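Local coordinates for superoxide reductase (Giardia intestinalis, PDB 4D7P), which probably reduces superoxide to hydrogen peroxide at a mononuclear iron centre, at residues I51-I56 with A80-C85. Numbering follows the deposited sequence.
Sequences IRLFGI and ASFRVC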
# COMPACT_ATOMS: atom_id res chain seq x y z
N ILE A 51 -2.96 -4.80 7.63
CA ILE A 51 -3.02 -4.51 9.05
C ILE A 51 -2.64 -3.05 9.14
O ILE A 51 -1.52 -2.68 8.77
CB ILE A 51 -2.07 -5.39 9.86
CG1 ILE A 51 -2.50 -6.86 9.83
CG2 ILE A 51 -1.97 -4.89 11.29
CD1 ILE A 51 -1.45 -7.81 10.37
N ARG A 52 -3.58 -2.21 9.54
CA ARG A 52 -3.31 -0.78 9.68
C ARG A 52 -3.25 -0.40 11.13
O ARG A 52 -3.99 -0.96 11.94
CB ARG A 52 -4.38 0.05 8.97
CG ARG A 52 -4.36 -0.10 7.48
CD ARG A 52 -5.74 0.07 6.89
NE ARG A 52 -6.01 1.45 6.54
CZ ARG A 52 -7.24 1.94 6.40
NH1 ARG A 52 -8.28 1.14 6.61
NH2 ARG A 52 -7.45 3.21 6.07
N LEU A 53 -2.39 0.56 11.45
CA LEU A 53 -2.29 1.10 12.79
C LEU A 53 -2.63 2.59 12.77
O LEU A 53 -2.06 3.35 11.99
CB LEU A 53 -0.89 0.89 13.39
CG LEU A 53 -0.75 1.32 14.86
CD1 LEU A 53 -1.69 0.48 15.74
CD2 LEU A 53 0.69 1.21 15.38
N PHE A 54 -3.57 2.98 13.62
CA PHE A 54 -3.97 4.37 13.77
C PHE A 54 -3.59 4.89 15.15
O PHE A 54 -3.70 4.17 16.14
CB PHE A 54 -5.49 4.53 13.59
CG PHE A 54 -5.99 4.14 12.23
CD1 PHE A 54 -6.34 2.82 11.96
CD2 PHE A 54 -6.16 5.08 11.24
CE1 PHE A 54 -6.80 2.45 10.72
CE2 PHE A 54 -6.63 4.72 9.98
CZ PHE A 54 -6.95 3.41 9.73
N GLY A 55 -3.16 6.15 15.21
CA GLY A 55 -3.10 6.86 16.48
C GLY A 55 -4.23 7.87 16.65
O GLY A 55 -4.49 8.67 15.75
N ILE A 56 -4.90 7.85 17.79
CA ILE A 56 -5.90 8.87 18.10
C ILE A 56 -5.23 10.04 18.82
O ILE A 56 -4.69 9.88 19.92
CB ILE A 56 -7.03 8.33 18.97
CG1 ILE A 56 -7.47 6.96 18.47
CG2 ILE A 56 -8.19 9.30 18.97
CD1 ILE A 56 -7.90 6.95 17.05
N ALA A 80 2.46 -7.73 11.90
CA ALA A 80 3.02 -6.45 11.53
C ALA A 80 3.75 -5.82 12.71
O ALA A 80 3.54 -6.22 13.86
CB ALA A 80 1.92 -5.48 11.02
N SER A 81 4.62 -4.86 12.43
CA SER A 81 5.07 -4.00 13.51
C SER A 81 5.25 -2.55 13.06
O SER A 81 5.49 -2.27 11.89
CB SER A 81 6.36 -4.53 14.15
OG SER A 81 7.37 -4.82 13.19
N PHE A 82 5.09 -1.66 14.02
CA PHE A 82 5.22 -0.23 13.81
C PHE A 82 6.07 0.34 14.90
O PHE A 82 6.29 -0.30 15.93
CB PHE A 82 3.86 0.44 13.82
CG PHE A 82 2.93 -0.07 12.77
CD1 PHE A 82 2.27 -1.28 12.93
CD2 PHE A 82 2.71 0.65 11.61
CE1 PHE A 82 1.41 -1.75 11.96
CE2 PHE A 82 1.85 0.18 10.64
CZ PHE A 82 1.20 -1.03 10.82
N ARG A 83 6.56 1.54 14.69
CA ARG A 83 7.23 2.23 15.77
C ARG A 83 6.71 3.65 15.75
O ARG A 83 7.01 4.41 14.84
CB ARG A 83 8.74 2.16 15.62
CG ARG A 83 9.49 2.57 16.86
CD ARG A 83 10.93 2.11 16.81
NE ARG A 83 11.24 1.25 17.93
CZ ARG A 83 11.77 0.03 17.84
NH1 ARG A 83 12.06 -0.47 16.65
NH2 ARG A 83 12.01 -0.67 18.93
N VAL A 84 5.92 3.99 16.75
CA VAL A 84 5.16 5.22 16.71
C VAL A 84 6.00 6.44 17.04
O VAL A 84 6.55 6.56 18.13
CB VAL A 84 3.96 5.16 17.66
CG1 VAL A 84 3.21 6.48 17.65
CG2 VAL A 84 3.05 4.01 17.27
N CYS A 85 6.10 7.37 16.09
CA CYS A 85 6.76 8.64 16.35
C CYS A 85 6.00 9.44 17.39
O CYS A 85 4.78 9.48 17.34
CB CYS A 85 6.86 9.46 15.07
SG CYS A 85 7.95 8.75 13.85
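L53 and F82 meet inside a beta sandwich, a worked example of two sheets that, across these segments, meet mainly through apolar side chains. Strands 51-56 and 80-83 belong to different sheets; their axes approach to 8.3 Å and run within 24° of parallel. L53 CB sits squarely over one face of the F82 ring, 3.6 Å from its centroid and 5° off the normal, a CH-pi contact. With CG anti to the backbone N (chi1 -174°), the leucine runs on past the ring toward its root, as the phenylalanine reaches the other way. At the tip, L53 CD2 touches F82 CG and lies 3.6 Å from F82 CB and 4.1 Å from V84 CG2. The far end of the ring comes edge-on to the opposite backbone: F82 CZ is 3.8 Å from I51 O, near the ring plane. Beyond it, I51 CG2 touches A80 CB at 3.9 Å. The alternating residues S81 and R83 point away from this core, and S81 OG hydrogen-bonds S81 OG of a second subunit. Strand 51-56 hydrogen-bonds to its sheet neighbours, R83 and C85 to the second subunit; with no such bond between the segments, their cohesion is dispersive and hydrophobic, CH-pi contact included.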